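PDB 3NQN: DUF3809 domain-containing protein from Deinococcus radiodurans, which is of unknown function but binds calcium and belongs to a family grouped with the Bet v 1-like folds. Local coordinates for residues V62-I70 with L82-V93; A106-H114 with L140-L151. One frame throughout, in Å; residues are numbered along the deposited sequence.

Interaction 1 (V62-I70 with L82-V93); sequences VDLPFRSEI and LTLTGERAWVAV. With CA (calcium ion), chain C.
V93 lays its CG2 methyl over one face of the F66 ring, 3.9 Å from the centroid; with F66 CG between its backbone N and carbonyl carbon (chi1 73°), the ring presents this face to V93. L64 packs on two small neighbours, its CG lying 3.8 Å from A89 CB while its CB meets V91 CG2, and on the opposite side of the strand P65 CG meets L84 CD1. Two direct backbone bonds join the segments: V91 N to P65 O (2.9 Å) and L82 N to R67 O. A water accepts from R67 N and lies within bonding distance of L82 O and V91 O; next along, S68 OG donates in the carbonyl plane to a lone pair of V93 O at 2.7 Å. Outermost, the R88 guanidinium sets one face on P65 CG and turns its edge to D63 OD2, where a weak, bent bond from NH1 (3.4 Å) lies within a salt bridge. Both carboxylate oxygens of D63 grip the calcium ion, which D63 of the second subunit also binds, at the dimer interface. Strand 47-56 flanks strand 60-73 on one side; on the other, strand 76-81 separates it from strand 90-99, which loop 83-89 precedes.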
loop_
_atom_site.group_PDB
_atom_site.type_symbol
_atom_site.label_atom_id
_atom_site.label_comp_id
_atom_site.label_asym_id
_atom_site.label_seq_id
_atom_site.Cartn_x
_atom_site.Cartn_y
_atom_site.Cartn_z
ATOM N N VAL A 62 -2.757 -6.104 4.035
ATOM C CA VAL A 62 -1.864 -5.928 2.900
ATOM C C VAL A 62 -2.712 -5.790 1.657
ATOM O O VAL A 62 -3.546 -6.651 1.369
ATOM C CB VAL A 62 -0.898 -7.128 2.739
ATOM C CG1 VAL A 62 0.034 -6.922 1.489
ATOM C CG2 VAL A 62 -0.056 -7.303 4.028
ATOM N N ASP A 63 -2.532 -4.689 0.941
ATOM C CA ASP A 63 -3.333 -4.406 -0.254
ATOM C C ASP A 63 -2.716 -5.017 -1.507
ATOM O O ASP A 63 -1.518 -4.868 -1.754
ATOM C CB ASP A 63 -3.493 -2.900 -0.447
ATOM C CG ASP A 63 -2.186 -2.139 -0.246
ATOM O OD1 ASP A 63 -1.668 -2.111 0.908
ATOM O OD2 ASP A 63 -1.673 -1.566 -1.228
ATOM N N LEU A 64 -3.544 -5.731 -2.263
ATOM C CA LEU A 64 -3.155 -6.336 -3.541
ATOM C C LEU A 64 -3.936 -5.618 -4.644
ATOM O O LEU A 64 -5.185 -5.689 -4.687
ATOM C CB LEU A 64 -3.498 -7.841 -3.565
ATOM C CG LEU A 64 -2.610 -8.834 -2.804
ATOM C CD1 LEU A 64 -2.545 -8.533 -1.300
ATOM C CD2 LEU A 64 -3.103 -10.288 -3.063
ATOM N N PRO A 65 -3.224 -4.931 -5.546
ATOM C CA PRO A 65 -3.941 -4.188 -6.550
ATOM C C PRO A 65 -4.497 -5.074 -7.673
ATOM O O PRO A 65 -4.090 -6.240 -7.826
ATOM C CB PRO A 65 -2.877 -3.238 -7.096
ATOM C CG PRO A 65 -1.604 -3.978 -6.927
ATOM C CD PRO A 65 -1.760 -4.781 -5.682
ATOM N N PHE A 66 -5.479 -4.535 -8.380
ATOM C CA PHE A 66 -5.961 -5.109 -9.624
ATOM C C PHE A 66 -6.276 -3.958 -10.544
ATOM O O PHE A 66 -6.506 -2.824 -10.092
ATOM C CB PHE A 66 -7.214 -5.963 -9.430
ATOM C CG PHE A 66 -8.478 -5.159 -9.157
ATOM C CD1 PHE A 66 -9.277 -4.704 -10.211
ATOM C CD2 PHE A 66 -8.872 -4.886 -7.867
ATOM C CE1 PHE A 66 -10.421 -3.972 -9.966
ATOM C CE2 PHE A 66 -10.014 -4.146 -7.621
ATOM C CZ PHE A 66 -10.785 -3.685 -8.683
ATOM N N ARG A 67 -6.270 -4.253 -11.833
ATOM C CA ARG A 67 -6.653 -3.317 -12.851
ATOM C C ARG A 67 -7.221 -4.144 -14.010
ATOM O O ARG A 67 -6.590 -5.120 -14.470
ATOM C CB ARG A 67 -5.452 -2.500 -13.303
ATOM C CG ARG A 67 -5.798 -1.273 -14.117
ATOM C CD ARG A 67 -4.558 -0.363 -14.317
ATOM N NE ARG A 67 -4.928 0.963 -14.835
ATOM C CZ ARG A 67 -4.901 2.105 -14.129
ATOM N NH1 ARG A 67 -4.505 2.124 -12.851
ATOM N NH2 ARG A 67 -5.266 3.240 -14.710
ATOM N N SER A 68 -8.400 -3.769 -14.471
ATOM C CA SER A 68 -9.070 -4.494 -15.537
ATOM C C SER A 68 -9.597 -3.556 -16.629
ATOM O O SER A 68 -10.032 -2.446 -16.359
ATOM C CB SER A 68 -10.222 -5.297 -14.979
ATOM O OG SER A 68 -9.788 -6.254 -14.016
ATOM N N GLU A 69 -9.576 -4.050 -17.852
ATOM C CA GLU A 69 -10.080 -3.331 -19.013
ATOM C C GLU A 69 -11.585 -3.528 -19.102
ATOM O O GLU A 69 -12.091 -4.645 -18.895
ATOM C CB GLU A 69 -9.401 -3.886 -20.272
ATOM C CG GLU A 69 -9.855 -3.268 -21.583
ATOM C CD GLU A 69 -9.294 -4.009 -22.796
ATOM O OE1 GLU A 69 -8.669 -5.083 -22.605
ATOM O OE2 GLU A 69 -9.495 -3.530 -23.937
ATOM N N ILE A 70 -12.310 -2.443 -19.375
ATOM C CA ILE A 70 -13.760 -2.510 -19.547
ATOM C C ILE A 70 -14.037 -2.752 -21.024
ATOM O O ILE A 70 -13.554 -2.014 -21.878
ATOM C CB ILE A 70 -14.443 -1.192 -19.153
ATOM C CG1 ILE A 70 -14.107 -0.808 -17.717
ATOM C CG2 ILE A 70 -15.960 -1.296 -19.336
ATOM C CD1 ILE A 70 -14.445 0.658 -17.413
ATOM N N LEU A 82 -5.744 -7.006 -16.363
ATOM C CA LEU A 82 -4.422 -6.663 -16.856
ATOM C C LEU A 82 -3.375 -7.289 -15.949
ATOM O O LEU A 82 -3.580 -7.430 -14.739
ATOM C CB LEU A 82 -4.242 -5.152 -16.928
ATOM C CG LEU A 82 -5.218 -4.444 -17.875
ATOM C CD1 LEU A 82 -4.850 -2.991 -17.997
ATOM C CD2 LEU A 82 -5.227 -5.127 -19.254
ATOM N N THR A 83 -2.269 -7.694 -16.548
ATOM C CA THR A 83 -1.164 -8.284 -15.827
ATOM C C THR A 83 -0.409 -7.189 -15.088
ATOM O O THR A 83 -0.069 -6.157 -15.674
ATOM C CB THR A 83 -0.200 -8.978 -16.799
ATOM O OG1 THR A 83 -0.915 -9.954 -17.557
ATOM C CG2 THR A 83 0.949 -9.660 -16.054
ATOM N N LEU A 84 -0.169 -7.397 -13.798
ATOM C CA LEU A 84 0.613 -6.441 -13.007
ATOM C C LEU A 84 1.992 -7.060 -12.699
ATOM O O LEU A 84 2.252 -8.194 -13.063
ATOM C CB LEU A 84 -0.158 -6.023 -11.747
ATOM C CG LEU A 84 -1.552 -5.434 -12.026
ATOM C CD1 LEU A 84 -2.241 -5.027 -10.731
ATOM C CD2 LEU A 84 -1.477 -4.253 -12.973
ATOM N N THR A 85 2.891 -6.298 -12.094
ATOM C CA THR A 85 4.296 -6.757 -11.942
ATOM C C THR A 85 4.411 -7.823 -10.869
ATOM O O THR A 85 3.532 -7.967 -10.021
ATOM C CB THR A 85 5.226 -5.599 -11.573
ATOM O OG1 THR A 85 5.125 -5.331 -10.171
ATOM C CG2 THR A 85 4.860 -4.327 -12.374
ATOM N N GLY A 86 5.506 -8.555 -10.881
ATOM C CA GLY A 86 5.715 -9.609 -9.882
ATOM C C GLY A 86 6.376 -9.142 -8.577
ATOM O O GLY A 86 6.589 -9.960 -7.660
ATOM N N GLU A 87 6.672 -7.831 -8.466
ATOM C CA GLU A 87 7.335 -7.261 -7.269
ATOM C C GLU A 87 6.482 -7.423 -6.013
ATOM O O GLU A 87 7.000 -7.457 -4.893
ATOM C CB GLU A 87 7.629 -5.782 -7.491
ATOM C CG GLU A 87 6.397 -4.922 -7.460
ATOM C CD GLU A 87 6.562 -3.652 -8.218
ATOM O OE1 GLU A 87 7.679 -3.080 -8.194
ATOM O OE2 GLU A 87 5.576 -3.225 -8.852
ATOM N N ARG A 88 5.169 -7.458 -6.195
ATOM C CA ARG A 88 4.276 -7.674 -5.085
ATOM C C ARG A 88 3.060 -8.399 -5.552
ATOM O O ARG A 88 2.735 -8.357 -6.713
ATOM C CB ARG A 88 3.904 -6.365 -4.394
ATOM C CG ARG A 88 3.234 -5.355 -5.266
ATOM C CD ARG A 88 2.621 -4.241 -4.418
ATOM N NE ARG A 88 2.015 -3.199 -5.246
ATOM C CZ ARG A 88 1.083 -2.340 -4.823
ATOM N NH1 ARG A 88 0.603 -2.408 -3.583
ATOM N NH2 ARG A 88 0.606 -1.436 -5.654
ATOM N N ALA A 89 2.407 -9.094 -4.626
ATOM C CA ALA A 89 1.196 -9.852 -4.914
ATOM C C ALA A 89 0.114 -8.953 -5.498
ATOM O O ALA A 89 0.017 -7.782 -5.153
ATOM C CB ALA A 89 0.696 -10.532 -3.664
ATOM N N TRP A 90 -0.660 -9.504 -6.428
ATOM C CA TRP A 90 -1.697 -8.758 -7.100
ATOM C C TRP A 90 -2.858 -9.696 -7.427
ATOM O O TRP A 90 -2.757 -10.902 -7.227
ATOM C CB TRP A 90 -1.152 -8.079 -8.364
ATOM C CG TRP A 90 -0.523 -9.048 -9.413
ATOM C CD1 TRP A 90 0.722 -9.594 -9.376
ATOM C CD2 TRP A 90 -1.103 -9.453 -10.663
ATOM N NE1 TRP A 90 0.942 -10.366 -10.501
ATOM C CE2 TRP A 90 -0.172 -10.306 -11.299
ATOM C CE3 TRP A 90 -2.352 -9.229 -11.277
ATOM C CZ2 TRP A 90 -0.429 -10.906 -12.535
ATOM C CZ3 TRP A 90 -2.607 -9.822 -12.504
ATOM C CH2 TRP A 90 -1.646 -10.658 -13.123
ATOM N N VAL A 91 -3.970 -9.117 -7.856
ATOM C CA VAL A 91 -5.166 -9.875 -8.169
ATOM C C VAL A 91 -5.632 -9.580 -9.595
ATOM O O VAL A 91 -5.524 -8.438 -10.067
ATOM C CB VAL A 91 -6.325 -9.500 -7.182
ATOM C CG1 VAL A 91 -7.654 -10.157 -7.609
ATOM C CG2 VAL A 91 -5.959 -9.885 -5.754
ATOM N N ALA A 92 -6.082 -10.631 -10.283
ATOM C CA ALA A 92 -6.724 -10.528 -11.604
ATOM C C ALA A 92 -8.229 -10.653 -11.392
ATOM O O ALA A 92 -8.696 -11.692 -10.933
ATOM C CB ALA A 92 -6.267 -11.625 -12.496
ATOM N N VAL A 93 -8.965 -9.582 -11.714
ATOM C CA VAL A 93 -10.416 -9.540 -11.588
ATOM C C VAL A 93 -11.065 -9.593 -12.968
ATOM O O VAL A 93 -10.816 -8.730 -13.828
ATOM C CB VAL A 93 -10.882 -8.272 -10.869
ATOM C CG1 VAL A 93 -12.443 -8.205 -10.832
ATOM C CG2 VAL A 93 -10.312 -8.215 -9.442
HETATM CA CA CA C . 0.435 -1.011 0.158
HETATM O O HOH W 1 0.615 -6.476 -2.691
HETATM O O HOH W 2 0.685 -3.328 -0.882
HETATM O O HOH W 3 -5.027 -6.978 -12.482
HETATM O O HOH W 4 -7.715 -7.320 -12.755
HETATM O O HOH W 5 0.819 0.196 -1.917
HETATM O O HOH W 6 -0.895 0.819 0.627
HETATM O O HOH W 7 0.969 -1.510 2.518
#

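Interaction 2 (A106-H114 with L140-L151); sequences AFAFQFQAH and LERVAKALPEGL
F111 reaches from the strand toward helix 140-151 and packs against V143, A144 and L147. The contact is apolar throughout, with no hydrogen bond between the segments, whose axes run nearly antiparallel (171°) and come within 9.4 Å. At the F111 ring L147 CD1 lies in the ring plane at the edge, 3.9 Å from CZ. In the modelled conformer of V143, perhaps only part of the population, CG1 sits over the centre of one face in a CH-pi contact, 4.1 Å from the centroid. L151 likewise turns CD2 to a face of F107, although the modelled approach is too close to be trusted in detail.

The other contacts are methyls against rings away from a clear face or edge, and aliphatic packing by L140. L147 CD1 also presses on F109 near CG, the two side chains crossing at about a right angle, so one methyl bridges two phenylalanines. A144 CB adds a contact to F111 CE1 at 4.1 Å. Toward the strand's C-terminal end L140 splits its methyls, CD2 going to F111 CB (4.0 Å) and CD1 to A113 CB (3.9 Å).

L140 and L151 also touch strand 5-13, which extends the same apolar layer. With hydrocarbon alone bridging the two segments, their association rests on shape fit and burial from water, as expected where a long helix covers the inner face of a sheet.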
loop_
_atom_site.group_PDB
_atom_site.type_symbol
_atom_site.label_atom_id
_atom_site.label_comp_id
_atom_site.label_asym_id
_atom_site.label_seq_id
_atom_site.Cartn_x
_atom_site.Cartn_y
_atom_site.Cartn_z
ATOM N N ALA A 106 -27.437 -11.297 -15.883
ATOM C CA ALA A 106 -26.621 -12.434 -15.475
ATOM C C ALA A 106 -25.211 -11.923 -15.265
ATOM O O ALA A 106 -24.682 -11.166 -16.093
ATOM C CB ALA A 106 -26.628 -13.546 -16.559
ATOM N N PHE A 107 -24.599 -12.345 -14.162
ATOM C CA PHE A 107 -23.237 -11.979 -13.837
ATOM C C PHE A 107 -22.414 -13.221 -13.540
ATOM O O PHE A 107 -22.924 -14.192 -12.985
ATOM C CB PHE A 107 -23.221 -11.084 -12.594
ATOM C CG PHE A 107 -23.928 -9.782 -12.775
ATOM C CD1 PHE A 107 -23.243 -8.671 -13.233
ATOM C CD2 PHE A 107 -25.290 -9.658 -12.469
ATOM C CE1 PHE A 107 -23.903 -7.450 -13.419
ATOM C CE2 PHE A 107 -25.945 -8.451 -12.640
ATOM C CZ PHE A 107 -25.251 -7.341 -13.114
ATOM N N ALA A 108 -21.140 -13.170 -13.930
ATOM C CA ALA A 108 -20.145 -14.144 -13.548
ATOM C C ALA A 108 -18.843 -13.370 -13.281
ATOM O O ALA A 108 -18.417 -12.543 -14.118
ATOM C CB ALA A 108 -19.925 -15.168 -14.666
ATOM N N PHE A 109 -18.242 -13.608 -12.125
ATOM C CA PHE A 109 -16.954 -12.999 -11.768
ATOM C C PHE A 109 -15.947 -14.043 -11.413
ATOM O O PHE A 109 -16.295 -15.071 -10.823
ATOM C CB PHE A 109 -17.114 -12.057 -10.595
ATOM C CG PHE A 109 -17.865 -10.819 -10.928
ATOM C CD1 PHE A 109 -17.202 -9.710 -11.429
ATOM C CD2 PHE A 109 -19.244 -10.777 -10.808
ATOM C CE1 PHE A 109 -17.885 -8.576 -11.781
ATOM C CE2 PHE A 109 -19.938 -9.634 -11.151
ATOM C CZ PHE A 109 -19.247 -8.528 -11.647
ATOM N N GLN A 110 -14.692 -13.808 -11.797
ATOM C CA GLN A 110 -13.589 -14.724 -11.433
ATOM C C GLN A 110 -12.422 -13.899 -10.877
ATOM O O GLN A 110 -12.157 -12.784 -11.342
ATOM C CB GLN A 110 -13.128 -15.582 -12.626
ATOM C CG GLN A 110 -14.261 -16.284 -13.411
ATOM C CD GLN A 110 -14.951 -15.369 -14.418
ATOM O OE1 GLN A 110 -14.317 -14.549 -15.060
ATOM N NE2 GLN A 110 -16.255 -15.523 -14.560
ATOM N N PHE A 111 -11.795 -14.419 -9.819
ATOM C CA PHE A 111 -10.673 -13.764 -9.174
ATOM C C PHE A 111 -9.536 -14.728 -9.067
ATOM O O PHE A 111 -9.738 -15.901 -8.753
ATOM C CB PHE A 111 -11.036 -13.320 -7.753
ATOM C CG PHE A 111 -12.145 -12.355 -7.689
ATOM C CD1 PHE A 111 -13.470 -12.800 -7.647
ATOM C CD2 PHE A 111 -11.896 -10.998 -7.616
ATOM C CE1 PHE A 111 -14.505 -11.906 -7.560
ATOM C CE2 PHE A 111 -12.926 -10.104 -7.520
ATOM C CZ PHE A 111 -14.244 -10.558 -7.494
ATOM N N GLN A 112 -8.330 -14.237 -9.336
ATOM C CA GLN A 112 -7.129 -15.040 -9.200
ATOM C C GLN A 112 -6.072 -14.192 -8.472
ATOM O O GLN A 112 -5.807 -13.063 -8.858
ATOM C CB GLN A 112 -6.627 -15.485 -10.588
ATOM C CG GLN A 112 -5.259 -16.206 -10.594
ATOM C CD GLN A 112 -5.355 -17.687 -10.271
ATOM O OE1 GLN A 112 -6.331 -18.351 -10.623
ATOM N NE2 GLN A 112 -4.318 -18.222 -9.640
ATOM N N ALA A 113 -5.527 -14.716 -7.382
ATOM C CA ALA A 113 -4.461 -14.018 -6.659
ATOM C C ALA A 113 -3.148 -14.524 -7.233
ATOM O O ALA A 113 -2.983 -15.711 -7.429
ATOM C CB ALA A 113 -4.533 -14.295 -5.169
ATOM N N HIS A 114 -2.257 -13.598 -7.570
ATOM C CA HIS A 114 -0.960 -13.923 -8.127
ATOM C C HIS A 114 0.117 -13.571 -7.103
ATOM O O HIS A 114 0.340 -12.411 -6.818
ATOM C CB HIS A 114 -0.731 -13.136 -9.420
ATOM C CG HIS A 114 -1.568 -13.611 -10.573
ATOM N ND1 HIS A 114 -1.128 -14.562 -11.471
ATOM C CD2 HIS A 114 -2.807 -13.254 -10.981
ATOM C CE1 HIS A 114 -2.068 -14.780 -12.374
ATOM N NE2 HIS A 114 -3.100 -14.004 -12.096
ATOM N N LEU A 140 -10.265 -13.671 -1.289
ATOM C CA LEU A 140 -10.916 -13.897 -2.561
ATOM C C LEU A 140 -12.366 -14.364 -2.396
ATOM O O LEU A 140 -13.258 -13.877 -3.084
ATOM C CB LEU A 140 -10.125 -14.906 -3.398
ATOM C CG LEU A 140 -8.731 -14.484 -3.888
ATOM C CD1 LEU A 140 -8.240 -15.503 -4.901
ATOM C CD2 LEU A 140 -8.729 -13.091 -4.508
ATOM N N GLU A 141 -12.588 -15.288 -1.471
ATOM C CA GLU A 141 -13.922 -15.811 -1.208
ATOM C C GLU A 141 -14.850 -14.747 -0.598
ATOM O O GLU A 141 -16.024 -14.654 -0.979
ATOM C CB GLU A 141 -13.852 -17.037 -0.286
ATOM C CG GLU A 141 -13.191 -18.296 -0.941
ATOM C CD GLU A 141 -14.028 -18.897 -2.103
ATOM O OE1 GLU A 141 -15.240 -18.564 -2.231
ATOM O OE2 GLU A 141 -13.463 -19.697 -2.885
ATOM N N ARG A 142 -14.328 -13.924 0.316
ATOM C CA ARG A 142 -15.151 -12.908 0.953
ATOM C C ARG A 142 -15.701 -11.948 -0.117
ATOM O O ARG A 142 -16.912 -11.656 -0.151
ATOM C CB ARG A 142 -14.342 -12.126 1.991
ATOM C CG ARG A 142 -15.182 -11.178 2.874
ATOM C CD ARG A 142 -15.836 -11.920 4.013
ATOM N NE ARG A 142 -16.262 -11.019 5.090
ATOM C CZ ARG A 142 -17.492 -10.518 5.233
ATOM N NH1 ARG A 142 -18.464 -10.817 4.362
ATOM N NH2 ARG A 142 -17.753 -9.719 6.265
ATOM N N VAL A 143 -14.829 -11.471 -1.002
ATOM C CA VAL A 143 -15.268 -10.532 -2.032
ATOM C C VAL A 143 -16.234 -11.220 -3.013
ATOM O O VAL A 143 -17.262 -10.656 -3.361
ATOM C CB VAL A 143 -14.074 -9.860 -2.783
ATOM C CG1 VAL A 143 -13.228 -10.889 -3.515
ATOM C CG2 VAL A 143 -14.588 -8.791 -3.746
ATOM N N ALA A 144 -15.929 -12.454 -3.387
ATOM C CA ALA A 144 -16.744 -13.197 -4.355
ATOM C C ALA A 144 -18.147 -13.473 -3.782
ATOM O O ALA A 144 -19.166 -13.194 -4.422
ATOM C CB ALA A 144 -16.050 -14.510 -4.733
ATOM N N LYS A 145 -18.178 -13.964 -2.554
ATOM C CA LYS A 145 -19.430 -14.288 -1.895
ATOM C C LYS A 145 -20.324 -13.089 -1.637
ATOM O O LYS A 145 -21.538 -13.242 -1.589
ATOM C CB LYS A 145 -19.166 -15.028 -0.602
ATOM C CG LYS A 145 -18.679 -16.472 -0.813
ATOM C CD LYS A 145 -18.405 -17.124 0.527
ATOM C CE LYS A 145 -17.812 -18.512 0.361
ATOM N NZ LYS A 145 -17.334 -19.053 1.666
ATOM N N ALA A 146 -19.739 -11.895 -1.494
ATOM C CA ALA A 146 -20.534 -10.692 -1.223
ATOM C C ALA A 146 -21.005 -9.972 -2.499
ATOM O O ALA A 146 -21.819 -9.059 -2.425
ATOM C CB ALA A 146 -19.737 -9.704 -0.302
ATOM N N LEU A 147 -20.514 -10.392 -3.659
ATOM C CA LEU A 147 -20.852 -9.703 -4.915
ATOM C C LEU A 147 -22.345 -9.582 -5.215
ATOM O O LEU A 147 -22.795 -8.527 -5.622
ATOM C CB LEU A 147 -20.124 -10.315 -6.126
ATOM C CG LEU A 147 -18.769 -9.735 -6.451
ATOM C CD1 LEU A 147 -18.154 -10.463 -7.661
ATOM C CD2 LEU A 147 -18.865 -8.215 -6.710
ATOM N N PRO A 148 -23.114 -10.673 -5.054
ATOM C CA PRO A 148 -24.543 -10.520 -5.337
ATOM C C PRO A 148 -25.204 -9.416 -4.488
ATOM O O PRO A 148 -25.990 -8.634 -5.000
ATOM C CB PRO A 148 -25.110 -11.898 -5.006
ATOM C CG PRO A 148 -23.942 -12.850 -5.332
ATOM C CD PRO A 148 -22.716 -12.089 -4.899
ATOM N N GLU A 149 -24.871 -9.382 -3.205
ATOM C CA GLU A 149 -25.356 -8.362 -2.291
ATOM C C GLU A 149 -24.943 -6.970 -2.792
ATOM O O GLU A 149 -25.770 -6.056 -2.892
ATOM C CB GLU A 149 -24.762 -8.613 -0.890
ATOM C CG GLU A 149 -25.221 -7.620 0.192
ATOM C CD GLU A 149 -24.573 -7.874 1.543
ATOM O OE1 GLU A 149 -23.346 -8.173 1.593
ATOM O OE2 GLU A 149 -25.288 -7.748 2.565
ATOM N N GLY A 150 -23.666 -6.840 -3.167
ATOM C CA GLY A 150 -23.118 -5.573 -3.650
ATOM C C GLY A 150 -23.743 -5.078 -4.930
ATOM O O GLY A 150 -24.085 -3.910 -5.036
ATOM N N LEU A 151 -23.863 -5.949 -5.928
ATOM C CA LEU A 151 -24.509 -5.547 -7.156
ATOM C C LEU A 151 -25.971 -5.172 -6.904
ATOM O O LEU A 151 -26.454 -4.181 -7.435
ATOM C CB LEU A 151 -24.398 -6.624 -8.249
ATOM C CG LEU A 151 -23.191 -6.423 -9.179
ATOM C CD1 LEU A 151 -21.892 -6.807 -8.485
ATOM C CD2 LEU A 151 -23.354 -7.190 -10.405
#

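Overall arrangement
Interaction 1 closes before interaction 2 opens; their centres lie 15 Å apart, and both involve the same antiparallel sheet. Strands 90-99 and 104-114, consecutive in sequence and adjacent in the sheet, join them: W90 O and A92 N probably bond to H114 N and Q112 O, and V93 CG2, at 3.7 Å from F111 CD2, carries the apolar layer across. Interaction 1 joins strand 60-73 to the loop ahead of strand 90-99 and to the start of that strand, strand 76-81 lying between them in the sheet, and reaches the calcium shared by two subunits, whereas interaction 2 packs helix 122-153 on the sheet. This helix-on-sheet arrangement is consistent with the Bet v 1-like assignment.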